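Side-chain contacts in polyketide synthase PksJ (Bacillus subtilis subsp. subtilis, PDB 4J1Q), which reduces keto groups of polyketide intermediates with NADPH, acting stereoselectively on alpha- and beta-keto positions as a ketoreductase domain of the bacillaene assembly line: residues A[60-63]-A[64-68]; A[275-278]-A[279-283]; A[361-364]-A[365-368]. All coordinates share one frame; numbering follows the deposited sequence.

Contact 1 (A[60-63]-A[64-68]); sequences DSIA and SHMKD
In the beta-alpha-beta unit formed by strand 46-52, helix 56-65 and strand 70-74, the C-terminal turn of the helix brings His65 against the carbonyl of Ser61. His65 grips that one carbonyl twice. Its backbone N donates to Ser61 O in a regular helical bond, and its ND1 donates to the same Ser61 O at 2.9 Å with an N-H...O angle of 146°. With CG beside the backbone N (chi1 -78°), the imidazole swings back along the helix, so that Ser61 O lies at the ring edge, close to the ring plane. The ring also meets that of His157 on helix 156-164, the two nearly parallel. Ser61 itself turns its hydroxyl up the helix to Val58 O. One residue earlier, Ser64 N bonds to Asp60 O at 3.0 Å, the ordinary helical pairing; both are polar residues suited to the solvent-facing side. Met66 is the first residue outside helical geometry, and its N makes a weak bond to Ile62 O. The side chains of Ile62 and Met66 both reach Ile49 of strand 46-52, and Met66 also touches Leu160; a branched and a flexible apolar chain suit this buried side. The bond from ND1 implies that this nitrogen carries a proton, and the bond to the shared carbonyl, with the neighbouring His157 ring, would restrict the rotation of the imidazole.

Contact 2 (A[275-278]-A[279-283]); sequences EEIK and ERYGT
Glu276 and Arg280, one turn apart at the end of helix 267-280 in the Rossmann-fold ketoreductase domain, pair their opposite charges on the surface. From CB, beside the carbonyls of the preceding turn, Arg280 runs first to CG, which sits 3.0 Å above the plane of the neighbouring Tyr281 ring, over its centre. The chain then bends twice (chi2 60°, chi3 59°), folding back so that the guanidinium lies beside the Glu276 side chain, with Glu276 CG over one of its faces. At the tip, Arg280 NH2 is 3.1 Å from Glu276 OE2. The carboxylate and guanidinium planes stand 87° apart and the oxygen lies well out of the guanidinium plane, so this salt bridge is a matter of charge, with no N-H aimed at the oxygen. The other oxygen of Glu276, OE1, pairs with Arg260, so one carboxylate serves two arginines. Long, flexible charged chains suit this outer face, whereas Ile277 is buried against Val232 and Leu284 and has its CG2 4.3 Å from Tyr281 CD2. As the helix ends, Tyr281 N reaches Lys278 O at 3.3 Å, coming from above the carbonyl plane.

Contact 3 (A[361-364]-A[365-368]); sequences FAEY and RRSL
Tyr364 sets its ring against CD1 of Leu368, one turn further along helix 349-370. The methyl comes nearest at Tyr364 CZ, 3.5 Å away, and lies 3.6 Å from Tyr364 OH, while Leu368 CG stands over the rim of one ring face. With CG anti to the backbone N (chi1 158°), the tyrosine ring lies over the flank of the helix and also reaches back to Phe361. There Tyr364 CD2 sits 3.4 Å above the Phe361 ring plane, displaced towards the rim, and Phe361 CZ meets the tyrosine ring in its plane, at the edge. Phe361 in turn touches Arg365 through the methylene CD, which is 4.1 Å from Phe361 CE2, while the guanidinium lies beyond it. The arginine chain thus supplies apolar surface, and its charged end is tied down elsewhere: NH1 forms a salt bridge with Asp322, NE bonds to Thr378 and NH2 to Phe375 O. All three bonds hold the buried group in place, while Asp322 probably offsets its charge. Arg366 points to another side of the helix, its NH2 in a salt bridge with Asp426. Beneath the side chains runs a regular ladder, with Arg365 N bonded to Phe361 O at 2.7 Å and Ser367 N to Glu363 O at 3.2 Å. Small Ala362 allows close approach to Phe335 and Ser380. This is the layered packing of a Rossmann fold, in which helix 349-370 follows strand 332-338, after the short helix 339-343, and precedes the parallel strand 377-383, packing on both.

Overall arrangement
Contacts 1, 2 and 3 follow one another along the chain, each at a single helix: 56-65, 267-280 and 349-370. Contacts 1 and 2 lie on opposite sides of the chain's centre, their centres about 55 Å apart. Contact 3 is more central, about 33 Å from contact 1 and about 25 Å from contact 2, centre to centre, and no two of them touch. Contacts 2 and 3 lie in the ketoreductase (KR) domain, whose Rossmann fold holds the NADPH; the side chains of Ile277 and Phe361 lie about 13 and 14 Å from the bound cofactor. Contact 1 sits among the earlier strands 46-52 and 70-74, consistent with the structural subdomain of polyketide ketoreductases, which accompanies the catalytic one.

Contact 1 (A[60-63]-A[64-68])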
ATOM      1  N   ASP A  60     -21.462  13.486  16.990  1.00112.35           N
ATOM      2  CA  ASP A  60     -22.709  13.597  17.725  1.00119.37           C
ATOM      3  C   ASP A  60     -23.917  13.476  16.803  1.00113.19           C
ATOM      4  O   ASP A  60     -24.864  12.731  17.093  1.00103.28           O
ATOM      5  CB  ASP A  60     -22.746  14.906  18.504  1.00128.48           C
ATOM      6  CG  ASP A  60     -21.707  14.950  19.599  1.00134.57           C
ATOM      7  OD1 ASP A  60     -21.152  13.879  19.932  1.00133.39           O
ATOM      8  OD2 ASP A  60     -21.439  16.051  20.118  1.00143.96           O
ATOM      9  N   SER A  61     -23.863  14.172  15.674  1.00110.13           N
ATOM     10  CA  SER A  61     -24.979  14.152  14.747  1.00111.91           C
ATOM     11  C   SER A  61     -25.229  12.720  14.312  1.00108.32           C
ATOM     12  O   SER A  61     -26.361  12.236  14.348  1.00107.84           O
ATOM     13  CB  SER A  61     -24.683  15.020  13.535  1.00106.73           C
ATOM     14  OG  SER A  61     -23.616  14.473  12.792  1.00113.45           O
ATOM     15  N   ILE A  62     -24.156  12.033  13.938  1.00100.41           N
ATOM     16  CA  ILE A  62     -24.289  10.684  13.436  1.00 94.46           C
ATOM     17  C   ILE A  62     -24.859   9.747  14.499  1.00 97.59           C
ATOM     18  O   ILE A  62     -25.743   8.947  14.212  1.00 97.02           O
ATOM     19  CB  ILE A  62     -22.954  10.114  12.921  1.00 94.06           C
ATOM     20  CG1 ILE A  62     -21.955   9.975  14.069  1.00 95.55           C
ATOM     21  CG2 ILE A  62     -22.406  10.953  11.764  1.00 97.61           C
ATOM     22  CD1 ILE A  62     -20.714   9.187  13.719  1.00 96.41           C
ATOM     23  N   ALA A  63     -24.319   9.797  15.709  1.00 94.15           N
ATOM     24  CA  ALA A  63     -24.786   8.884  16.738  1.00100.38           C
ATOM     25  C   ALA A  63     -26.287   9.091  16.919  1.00107.29           C
ATOM     26  O   ALA A  63     -27.081   8.145  16.810  1.00104.87           O
ATOM     27  CB  ALA A  63     -24.038   9.099  18.043  1.00 96.46           C
ATOM     28  N   SER A  64     -26.677  10.355  17.031  1.00108.37           N
ATOM     29  CA  SER A  64     -28.069  10.685  17.299  1.00122.35           C
ATOM     30  C   SER A  64     -28.947  10.142  16.181  1.00124.44           C
ATOM     31  O   SER A  64     -29.978   9.513  16.426  1.00129.47           O
ATOM     32  CB  SER A  64     -28.253  12.199  17.425  1.00119.49           C
ATOM     33  OG  SER A  64     -27.072  12.822  17.899  1.00121.18           O
ATOM     34  N   HIS A  65     -28.503  10.355  14.948  1.00121.96           N
ATOM     35  CA  HIS A  65     -29.293   9.990  13.786  1.00117.26           C
ATOM     36  C   HIS A  65     -29.279   8.517  13.503  1.00107.06           C
ATOM     37  O   HIS A  65     -30.202   8.000  12.876  1.00109.73           O
ATOM     38  CB  HIS A  65     -28.845  10.779  12.570  1.00114.55           C
ATOM     39  CG  HIS A  65     -29.362  12.194  12.547  1.00124.42           C
ATOM     40  ND1 HIS A  65     -28.871  13.154  13.351  1.00130.80           N
ATOM     41  CD2 HIS A  65     -30.396  12.779  11.821  1.00127.50           C
ATOM     42  CE1 HIS A  65     -29.532  14.304  13.131  1.00134.87           C
ATOM     43  NE2 HIS A  65     -30.459  14.076  12.185  1.00132.10           N
ATOM     44  N   MET A  66     -28.263   7.817  13.994  1.00100.36           N
ATOM     45  CA  MET A  66     -28.034   6.423  13.599  1.00 99.01           C
ATOM     46  C   MET A  66     -28.023   5.472  14.781  1.00 97.31           C
ATOM     47  O   MET A  66     -27.260   4.517  14.805  1.00 88.69           O
ATOM     48  CB  MET A  66     -26.714   6.282  12.819  1.00 93.34           C
ATOM     49  CG  MET A  66     -26.769   6.876  11.424  1.00 93.31           C
ATOM     50  SD  MET A  66     -25.230   6.711  10.511  1.00 94.29           S
ATOM     51  CE  MET A  66     -24.194   7.907  11.376  1.00 86.94           C
ATOM     52  N   LYS A  67     -28.884   5.709  15.760  1.00112.66           N
ATOM     53  CA  LYS A  67     -28.734   5.032  17.041  1.00104.73           C
ATOM     54  C   LYS A  67     -28.937   3.519  16.940  1.00102.41           C
ATOM     55  O   LYS A  67     -28.693   2.793  17.897  1.00102.92           O
ATOM     56  CB  LYS A  67     -29.623   5.666  18.101  1.00110.40           C
ATOM     57  CG  LYS A  67     -29.219   7.091  18.457  1.00114.00           C
ATOM     58  CD  LYS A  67     -30.163   7.682  19.490  1.00127.89           C
ATOM     59  CE  LYS A  67     -29.891   9.159  19.724  1.00135.29           C
ATOM     60  NZ  LYS A  67     -31.007   9.795  20.484  1.00128.47           N
ATOM     61  N   ASP A  68     -29.268   3.045  15.743  1.00102.99           N
ATOM     62  CA  ASP A  68     -29.338   1.607  15.450  1.00 99.16           C
ATOM     63  C   ASP A  68     -27.978   1.010  15.023  1.00 95.12           C
ATOM     64  O   ASP A  68     -27.905  -0.143  14.576  1.00 94.77           O
ATOM     65  CB  ASP A  68     -30.376   1.365  14.352  1.00102.77           C
ATOM     66  CG  ASP A  68     -30.318   2.424  13.252  1.00109.54           C
ATOM     67  OD1 ASP A  68     -29.774   3.523  13.514  1.00111.09           O
ATOM     68  OD2 ASP A  68     -30.772   2.139  12.124  1.00112.39           O
TER

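Contact 2 (A[275-278]-A[279-283])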
ATOM      1  N   GLU A 275      22.054  11.121   5.804  1.00 93.11           N
ATOM      2  CA  GLU A 275      23.164  12.057   5.979  1.00 97.49           C
ATOM      3  C   GLU A 275      24.467  11.469   5.483  1.00 97.49           C
ATOM      4  O   GLU A 275      25.177  12.097   4.708  1.00107.54           O
ATOM      5  CB  GLU A 275      23.298  12.485   7.437  1.00 97.73           C
ATOM      6  CG  GLU A 275      22.173  13.382   7.913  1.00 99.04           C
ATOM      7  CD  GLU A 275      22.150  13.537   9.417  1.00103.09           C
ATOM      8  OE1 GLU A 275      21.397  14.401   9.907  1.00107.09           O
ATOM      9  OE2 GLU A 275      22.865  12.780  10.107  1.00103.26           O
ATOM     10  N   GLU A 276      24.787  10.260   5.923  1.00 97.63           N
ATOM     11  CA  GLU A 276      25.965   9.611   5.396  1.00 99.71           C
ATOM     12  C   GLU A 276      25.853   9.636   3.897  1.00 96.08           C
ATOM     13  O   GLU A 276      26.791  10.008   3.216  1.00100.98           O
ATOM     14  CB  GLU A 276      26.132   8.171   5.882  1.00 96.35           C
ATOM     15  CG  GLU A 276      27.413   7.553   5.332  1.00109.02           C
ATOM     16  CD  GLU A 276      27.659   6.130   5.770  1.00114.33           C
ATOM     17  OE1 GLU A 276      26.675   5.413   6.021  1.00118.85           O
ATOM     18  OE2 GLU A 276      28.837   5.723   5.837  1.00119.64           O
ATOM     19  N   ILE A 277      24.669   9.325   3.389  1.00 92.67           N
ATOM     20  CA  ILE A 277      24.432   9.467   1.960  1.00 96.17           C
ATOM     21  C   ILE A 277      24.914  10.848   1.509  1.00 98.99           C
ATOM     22  O   ILE A 277      25.765  10.947   0.627  1.00108.45           O
ATOM     23  CB  ILE A 277      22.951   9.260   1.562  1.00 87.10           C
ATOM     24  CG1 ILE A 277      22.426   7.902   2.042  1.00 88.63           C
ATOM     25  CG2 ILE A 277      22.789   9.380   0.053  1.00 86.23           C
ATOM     26  CD1 ILE A 277      23.154   6.712   1.465  1.00 91.83           C
ATOM     27  N   LYS A 278      24.467  11.891   2.206  1.00 99.85           N
ATOM     28  CA  LYS A 278      24.759  13.268   1.807  1.00108.76           C
ATOM     29  C   LYS A 278      26.247  13.547   1.933  1.00109.76           C
ATOM     30  O   LYS A 278      26.889  13.947   0.969  1.00107.45           O
ATOM     31  CB  LYS A 278      23.968  14.258   2.665  1.00113.01           C
ATOM     32  CG  LYS A 278      22.509  13.866   2.847  1.00118.20           C
ATOM     33  CD  LYS A 278      21.928  14.372   4.160  1.00119.35           C
ATOM     34  CE  LYS A 278      20.404  14.414   4.103  1.00111.56           C
ATOM     35  NZ  LYS A 278      19.757  14.303   5.442  1.00107.93           N
ATOM     36  N   GLU A 279      26.795  13.288   3.116  1.00107.62           N
ATOM     37  CA  GLU A 279      28.198  13.557   3.379  1.00114.80           C
ATOM     38  C   GLU A 279      29.062  12.752   2.420  1.00116.25           C
ATOM     39  O   GLU A 279      30.046  13.254   1.881  1.00118.81           O
ATOM     40  CB  GLU A 279      28.552  13.208   4.828  1.00116.88           C
ATOM     41  CG  GLU A 279      29.953  13.629   5.250  1.00123.63           C
ATOM     42  CD  GLU A 279      30.253  13.371   6.724  1.00128.45           C
ATOM     43  OE1 GLU A 279      29.724  12.396   7.303  1.00122.00           O
ATOM     44  OE2 GLU A 279      31.070  14.125   7.297  1.00137.69           O
ATOM     45  N   ARG A 280      28.657  11.513   2.181  1.00112.21           N
ATOM     46  CA  ARG A 280      29.462  10.578   1.417  1.00114.58           C
ATOM     47  C   ARG A 280      29.428  10.940  -0.050  1.00117.42           C
ATOM     48  O   ARG A 280      30.426  10.804  -0.758  1.00122.92           O
ATOM     49  CB  ARG A 280      28.930   9.162   1.588  1.00118.97           C
ATOM     50  CG  ARG A 280      29.692   8.126   0.790  1.00120.65           C
ATOM     51  CD  ARG A 280      31.144   8.103   1.200  1.00129.37           C
ATOM     52  NE  ARG A 280      31.275   7.790   2.617  1.00134.43           N
ATOM     53  CZ  ARG A 280      31.360   6.558   3.102  1.00131.75           C
ATOM     54  NH1 ARG A 280      31.312   5.515   2.286  1.00129.76           N
ATOM     55  NH2 ARG A 280      31.494   6.362   4.406  1.00130.13           N
ATOM     56  N   TYR A 281      28.260  11.383  -0.502  1.00110.81           N
ATOM     57  CA  TYR A 281      27.921  11.395  -1.923  1.00112.03           C
ATOM     58  C   TYR A 281      27.306  12.732  -2.291  1.00110.61           C
ATOM     59  O   TYR A 281      26.836  13.456  -1.424  1.00116.38           O
ATOM     60  CB  TYR A 281      26.910  10.285  -2.216  1.00114.41           C
ATOM     61  CG  TYR A 281      27.417   8.902  -1.913  1.00112.31           C
ATOM     62  CD1 TYR A 281      28.569   8.418  -2.517  1.00114.03           C
ATOM     63  CD2 TYR A 281      26.741   8.075  -1.023  1.00112.85           C
ATOM     64  CE1 TYR A 281      29.044   7.150  -2.241  1.00118.66           C
ATOM     65  CE2 TYR A 281      27.202   6.799  -0.739  1.00115.90           C
ATOM     66  CZ  TYR A 281      28.350   6.337  -1.359  1.00121.67           C
ATOM     67  OH  TYR A 281      28.823   5.076  -1.065  1.00117.99           O
ATOM     68  N   GLY A 282      27.246  13.027  -3.580  1.00111.52           N
ATOM     69  CA  GLY A 282      26.697  14.301  -4.033  1.00120.36           C
ATOM     70  C   GLY A 282      25.221  14.421  -3.710  1.00119.65           C
ATOM     71  O   GLY A 282      24.761  15.418  -3.146  1.00128.56           O
ATOM     72  N   THR A 283      24.469  13.391  -4.069  1.00109.60           N
ATOM     73  CA  THR A 283      23.017  13.478  -4.034  1.00108.21           C
ATOM     74  C   THR A 283      22.331  12.116  -4.065  1.00 95.51           C
ATOM     75  O   THR A 283      22.979  11.070  -4.187  1.00 91.22           O
ATOM     76  CB  THR A 283      22.469  14.350  -5.182  1.00112.25           C
ATOM     77  OG1 THR A 283      22.817  13.767  -6.447  1.00119.41           O
ATOM     78  CG2 THR A 283      23.037  15.752  -5.098  1.00121.50           C
TER

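Contact 3 (A[361-364]-A[365-368])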
ATOM      1  N   PHE A 361      -0.229   6.955   0.351  1.00 33.28           N
ATOM      2  CA  PHE A 361       0.885   7.889   0.503  1.00 35.60           C
ATOM      3  C   PHE A 361       1.385   8.450  -0.832  1.00 38.54           C
ATOM      4  O   PHE A 361       1.810   9.609  -0.914  1.00 40.83           O
ATOM      5  CB  PHE A 361       2.023   7.210   1.270  1.00 36.55           C
ATOM      6  CG  PHE A 361       2.985   8.171   1.909  1.00 39.61           C
ATOM      7  CD1 PHE A 361       2.675   8.794   3.111  1.00 41.01           C
ATOM      8  CD2 PHE A 361       4.193   8.471   1.299  1.00 39.09           C
ATOM      9  CE1 PHE A 361       3.553   9.711   3.683  1.00 44.79           C
ATOM     10  CE2 PHE A 361       5.058   9.400   1.856  1.00 42.89           C
ATOM     11  CZ  PHE A 361       4.746  10.009   3.055  1.00 42.82           C
ATOM     12  N   ALA A 362       1.339   7.631  -1.882  1.00 38.40           N
ATOM     13  CA  ALA A 362       1.797   8.064  -3.208  1.00 41.74           C
ATOM     14  C   ALA A 362       1.068   9.330  -3.657  1.00 46.24           C
ATOM     15  O   ALA A 362       1.692  10.265  -4.180  1.00 50.21           O
ATOM     16  CB  ALA A 362       1.646   6.956  -4.248  1.00 38.31           C
ATOM     17  N   GLU A 363      -0.252   9.339  -3.512  1.00 46.79           N
ATOM     18  CA  GLU A 363      -1.024  10.525  -3.868  1.00 55.50           C
ATOM     19  C   GLU A 363      -0.711  11.687  -2.932  1.00 56.72           C
ATOM     20  O   GLU A 363      -0.591  12.833  -3.368  1.00 60.16           O
ATOM     21  CB  GLU A 363      -2.533  10.242  -3.886  1.00 58.43           C
ATOM     22  CG  GLU A 363      -3.354  11.338  -4.559  1.00 72.65           C
ATOM     23  CD  GLU A 363      -3.201  11.375  -6.080  1.00 82.41           C
ATOM     24  OE1 GLU A 363      -3.985  10.690  -6.772  1.00 95.99           O
ATOM     25  OE2 GLU A 363      -2.330  12.117  -6.592  1.00 77.22           O
ATOM     26  N   TYR A 364      -0.581  11.382  -1.648  1.00 51.87           N
ATOM     27  CA  TYR A 364      -0.301  12.405  -0.659  1.00 55.24           C
ATOM     28  C   TYR A 364       1.059  13.072  -0.891  1.00 56.75           C
ATOM     29  O   TYR A 364       1.193  14.285  -0.742  1.00 60.76           O
ATOM     30  CB  TYR A 364      -0.393  11.812   0.738  1.00 53.61           C
ATOM     31  CG  TYR A 364       0.362  12.579   1.783  1.00 58.62           C
ATOM     32  CD1 TYR A 364      -0.151  13.757   2.332  1.00 60.90           C
ATOM     33  CD2 TYR A 364       1.570  12.101   2.269  1.00 58.10           C
ATOM     34  CE1 TYR A 364       0.539  14.447   3.310  1.00 59.67           C
ATOM     35  CE2 TYR A 364       2.273  12.786   3.238  1.00 60.50           C
ATOM     36  CZ  TYR A 364       1.754  13.949   3.764  1.00 63.14           C
ATOM     37  OH  TYR A 364       2.464  14.581   4.763  1.00 68.51           O
ATOM     38  N   ARG A 365       2.048  12.292  -1.313  1.00 55.31           N
ATOM     39  CA  ARG A 365       3.344  12.862  -1.646  1.00 57.26           C
ATOM     40  C   ARG A 365       3.291  13.766  -2.887  1.00 60.28           C
ATOM     41  O   ARG A 365       3.900  14.839  -2.903  1.00 60.02           O
ATOM     42  CB  ARG A 365       4.429  11.793  -1.785  1.00 54.21           C
ATOM     43  CG  ARG A 365       5.787  12.260  -1.285  1.00 60.10           C
ATOM     44  CD  ARG A 365       6.850  11.183  -1.419  1.00 61.76           C
ATOM     45  NE  ARG A 365       7.604  11.317  -2.653  1.00 67.17           N
ATOM     46  CZ  ARG A 365       8.674  12.093  -2.807  1.00 68.86           C
ATOM     47  NH1 ARG A 365       9.168  12.792  -1.788  1.00 71.17           N
ATOM     48  NH2 ARG A 365       9.256  12.154  -3.988  1.00 65.62           N
ATOM     49  N   ARG A 366       2.529  13.363  -3.900  1.00 59.11           N
ATOM     50  CA  ARG A 366       2.419  14.167  -5.127  1.00 63.73           C
ATOM     51  C   ARG A 366       1.884  15.561  -4.831  1.00 64.82           C
ATOM     52  O   ARG A 366       2.362  16.546  -5.378  1.00 76.91           O
ATOM     53  CB  ARG A 366       1.531  13.483  -6.173  1.00 61.93           C
ATOM     54  CG  ARG A 366       2.032  12.121  -6.596  1.00 58.57           C
ATOM     55  CD  ARG A 366       1.711  11.842  -8.047  1.00 57.64           C
ATOM     56  NE  ARG A 366       2.662  10.875  -8.607  1.00 65.43           N
ATOM     57  CZ  ARG A 366       2.472  10.205  -9.741  1.00 67.72           C
ATOM     58  NH1 ARG A 366       1.389  10.428 -10.463  1.00 79.29           N
ATOM     59  NH2 ARG A 366       3.368   9.319 -10.158  1.00 69.76           N
ATOM     60  N   SER A 367       0.876  15.626  -3.976  1.00 66.80           N
ATOM     61  CA  SER A 367       0.263  16.883  -3.581  1.00 69.40           C
ATOM     62  C   SER A 367       1.317  17.760  -2.924  1.00 72.18           C
ATOM     63  O   SER A 367       1.405  18.960  -3.189  1.00 82.22           O
ATOM     64  CB  SER A 367      -0.900  16.600  -2.613  1.00 68.17           C
ATOM     65  OG  SER A 367      -1.392  17.769  -1.992  1.00 69.47           O
ATOM     66  N   LEU A 368       2.144  17.138  -2.097  1.00 72.07           N
ATOM     67  CA  LEU A 368       3.213  17.842  -1.425  1.00 77.26           C
ATOM     68  C   LEU A 368       4.204  18.402  -2.430  1.00 82.84           C
ATOM     69  O   LEU A 368       4.691  19.519  -2.274  1.00 88.73           O
ATOM     70  CB  LEU A 368       3.924  16.909  -0.455  1.00 80.77           C
ATOM     71  CG  LEU A 368       3.315  16.861   0.946  1.00 77.25           C
ATOM     72  CD1 LEU A 368       3.984  15.770   1.772  1.00 68.42           C
ATOM     73  CD2 LEU A 368       3.458  18.231   1.608  1.00 81.74           C
TER